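Side-chain contact in DUF3836 domain-containing protein (Parabacteroides distasonis ATCC 8503, PDB 4R03), which is of unknown function but belongs to a family of single-layer beta-sheet proteins thought to have evolved from beta-hairpin repeats: residues Arg51-Arg54 against Thr55-Glu58. Residues are numbered along the deposited sequence; the frame is centred on the assembly and turned at random. Where two conformers were deposited one is given.
Sequences RWDR and TNDE. With CIT (citric acid), chain C.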
ATOM      1  N   ARG A  51      -0.975  -2.419  -9.285  1.00 12.15           N
ATOM      2  CA  ARG A  51      -0.811  -3.726  -9.924  1.00 12.53           C
ATOM      3  C   ARG A  51       0.113  -3.543 -11.149  1.00 11.87           C
ATOM      4  O   ARG A  51       0.212  -2.452 -11.722  1.00 12.56           O
ATOM      5  CB  ARG A  51      -2.155  -4.326 -10.339  1.00 15.42           C
ATOM      6  CG  ARG A  51      -2.878  -3.527 -11.393  1.00 18.89           C
ATOM      7  CD  ARG A  51      -4.252  -4.218 -11.736  1.00 20.80           C
ATOM      8  NE  ARG A  51      -4.921  -3.384 -12.699  1.00 26.48           N
ATOM      9  CZ  ARG A  51      -4.667  -3.404 -13.999  1.00 26.00           C
ATOM     10  NH1 ARG A  51      -3.871  -4.299 -14.501  1.00 27.01           N
ATOM     11  NH2 ARG A  51      -5.318  -2.569 -14.816  1.00 32.78           N
ATOM     12  N   TRP A  52       0.740  -4.631 -11.539  1.00 12.50           N
ATOM     13  CA  TRP A  52       1.628  -4.619 -12.711  1.00 12.42           C
ATOM     14  C   TRP A  52       0.795  -5.112 -13.883  1.00 12.37           C
ATOM     15  O   TRP A  52       0.388  -6.278 -13.966  1.00 13.08           O
ATOM     16  CB  TRP A  52       2.862  -5.449 -12.519  1.00 11.79           C
ATOM     17  CG  TRP A  52       3.792  -5.417 -13.647  1.00 12.50           C
ATOM     18  CD1 TRP A  52       4.025  -6.437 -14.503  1.00 14.93           C
ATOM     19  CD2 TRP A  52       4.630  -4.334 -14.055  1.00 12.53           C
ATOM     20  NE1 TRP A  52       4.959  -6.064 -15.422  1.00 14.74           N
ATOM     21  CE2 TRP A  52       5.369  -4.783 -15.169  1.00 13.33           C
ATOM     22  CE3 TRP A  52       4.839  -3.028 -13.605  1.00 14.30           C
ATOM     23  CZ2 TRP A  52       6.282  -3.963 -15.804  1.00 15.03           C
ATOM     24  CZ3 TRP A  52       5.737  -2.251 -14.211  1.00 14.46           C
ATOM     25  CH2 TRP A  52       6.424  -2.696 -15.348  1.00 15.58           C
ATOM     26  N   ASP A  53       0.568  -4.214 -14.832  1.00 13.57           N
ATOM     27  CA  ASP A  53      -0.140  -4.594 -16.064  0.50 14.33           C
ATOM     28  C   ASP A  53       0.846  -5.149 -17.096  1.00 13.92           C
ATOM     29  O   ASP A  53       1.721  -4.463 -17.592  1.00 15.06           O
ATOM     30  CB  ASP A  53      -0.918  -3.396 -16.575  0.50 14.94           C
ATOM     31  CG  ASP A  53      -1.734  -3.721 -17.808  0.50 16.68           C
ATOM     32  OD1 ASP A  53      -1.089  -4.082 -18.807  0.50 16.16           O
ATOM     33  OD2 ASP A  53      -2.982  -3.643 -17.731  0.50 17.57           O
ATOM     34  N   ARG A  54       0.726  -6.446 -17.361  1.00 15.30           N
ATOM     35  CA  ARG A  54       1.691  -7.137 -18.223  1.00 16.19           C
ATOM     36  C   ARG A  54       1.387  -6.889 -19.704  1.00 17.21           C
ATOM     37  O   ARG A  54       2.296  -7.066 -20.515  1.00 18.98           O
ATOM     38  CB  ARG A  54       1.663  -8.662 -17.995  1.00 19.09           C
ATOM     39  CG  ARG A  54       1.961  -9.039 -16.522  1.00 22.12           C
ATOM     40  CD  ARG A  54       1.940 -10.546 -16.305  1.00 24.35           C
ATOM     41  NE  ARG A  54       3.107 -11.145 -16.945  1.00 26.79           N
ATOM     42  CZ  ARG A  54       3.253 -12.460 -17.202  1.00 30.96           C
ATOM     43  NH1 ARG A  54       2.284 -13.296 -16.925  1.00 32.22           N
ATOM     44  NH2 ARG A  54       4.358 -12.907 -17.780  1.00 31.31           N
ATOM     45  N   THR A  55       0.178  -6.484 -20.013  1.00 17.29           N
ATOM     46  CA  THR A  55      -0.177  -6.112 -21.423  1.00 18.38           C
ATOM     47  C   THR A  55       0.594  -4.890 -21.881  1.00 19.38           C
ATOM     48  O   THR A  55       1.158  -4.854 -23.004  1.00 21.59           O
ATOM     49  CB  THR A  55      -1.615  -5.865 -21.529  1.00 21.24           C
ATOM     50  OG1 THR A  55      -2.294  -7.066 -21.169  1.00 23.51           O
ATOM     51  CG2 THR A  55      -2.031  -5.535 -22.944  1.00 22.60           C
ATOM     52  N   ASN A  56       0.744  -3.921 -20.996  1.00 19.02           N
ATOM     53  CA  ASN A  56       1.484  -2.721 -21.331  1.00 21.06           C
ATOM     54  C   ASN A  56       2.831  -2.493 -20.606  1.00 19.55           C
ATOM     55  O   ASN A  56       3.498  -1.508 -20.912  1.00 20.26           O
ATOM     56  CB  ASN A  56       0.576  -1.549 -20.975  1.00 21.91           C
ATOM     57  CG  ASN A  56      -0.727  -1.625 -21.699  1.00 24.02           C
ATOM     58  OD1 ASN A  56      -0.746  -1.965 -22.876  1.00 28.16           O
ATOM     59  ND2 ASN A  56      -1.771  -1.264 -21.050  1.00 27.83           N
ATOM     60  N   ASP A  57       3.185  -3.370 -19.607  1.00 19.43           N
ATOM     61  CA  ASP A  57       4.368  -3.238 -18.647  1.00 17.39           C
ATOM     62  C   ASP A  57       4.392  -1.873 -17.935  1.00 16.53           C
ATOM     63  O   ASP A  57       5.258  -1.006 -18.149  1.00 15.68           O
ATOM     64  CB  ASP A  57       5.735  -3.512 -19.297  1.00 18.58           C
ATOM     65  CG  ASP A  57       6.022  -4.973 -19.446  1.00 18.54           C
ATOM     66  OD1 ASP A  57       5.106  -5.789 -19.256  1.00 19.88           O
ATOM     67  OD2 ASP A  57       7.181  -5.237 -19.856  1.00 23.73           O
ATOM     68  N   GLU A  58       3.407  -1.699 -17.088  1.00 14.74           N
ATOM     69  CA  GLU A  58       3.247  -0.449 -16.379  0.50 15.61           C
ATOM     70  C   GLU A  58       2.538  -0.719 -15.034  1.00 14.06           C
ATOM     71  O   GLU A  58       1.695  -1.623 -14.936  1.00 14.08           O
ATOM     72  CB  GLU A  58       2.518   0.562 -17.278  0.50 18.88           C
ATOM     73  CG  GLU A  58       1.095   0.717 -17.073  0.50 19.75           C
ATOM     74  CD  GLU A  58       0.357   1.579 -18.168  0.50 23.89           C
ATOM     75  OE1 GLU A  58       0.812   1.684 -19.334  0.50 25.13           O
ATOM     76  OE2 GLU A  58      -0.672   2.148 -17.798  0.50 21.03           O
TER
HETATM   77  C1  CIT C 202       6.799  -9.150 -15.052  1.00 24.80           C
HETATM   78  O1  CIT C 202       7.341  -8.628 -14.025  1.00 20.18           O
HETATM   79  O2  CIT C 202       5.586  -9.612 -15.107  1.00 23.00           O
HETATM   80  C2  CIT C 202       7.796  -9.252 -16.210  1.00 30.58           C
HETATM   81  C3  CIT C 202       7.273  -8.729 -17.562  1.00 36.50           C
HETATM   82  O7  CIT C 202       6.681  -7.424 -17.374  1.00 35.01           O
HETATM   83  C4  CIT C 202       8.436  -8.643 -18.583  1.00 36.26           C
HETATM   84  C5  CIT C 202       7.938  -8.611 -20.012  1.00 40.40           C
HETATM   85  O3  CIT C 202       7.900  -9.667 -20.699  1.00 48.01           O
HETATM   86  O4  CIT C 202       7.530  -7.546 -20.531  1.00 36.12           O
HETATM   87  C6  CIT C 202       6.121  -9.594 -18.074  1.00 41.23           C
HETATM   88  O5  CIT C 202       6.267 -10.833 -18.083  1.00 40.90           O
HETATM   89  O6  CIT C 202       5.047  -9.063 -18.435  1.00 39.65           O
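Asp53 and Glu58 pair across the turn through their backbones: Asp53 N donates to Glu58 O at 2.8 Å, and Glu58 N returns a longer bond to Asp53 O. Asp57 N also reaches Asp53 O, 2.7 Å away but so bent (116°) that the bond is weak. Two successive residues, Asp57 and Glu58, thus sit opposite the single residue Asp53, a G1 beta bulge with Asp57 at positive phi (52°), and it closes the hairpin between strands 44-53 and 58-69 of the antiparallel sheet. The Asp53 carboxylate, its CG anti to the backbone N (chi1 -177°), turns back over the loop: OD1 accepts from Asn56 N at 2.9 Å, while OD2 forms a salt bridge with Arg51 NH1, its hydrogen bond long and weak at 3.4 Å.

The Trp52 ring packs one face, offset toward its rim, on the peptide joining Asp57 to Glu58, with Trp52 CH2 3.4 Å from Asp57 C. Trp59 meets this indole edge-to-face.

A citrate, probably from the crystallisation liquor, joins Trp52, Arg54 and Asp57: Trp52 NE1 donates to its hydroxyl O7 at 2.9 Å, O7 in turn gives a weak hydrogen bond to Asp57 OD1, and Arg54 grips one carboxylate, NE to O6 and NH2 to O5, with NH2 to O5 at 2.8 Å.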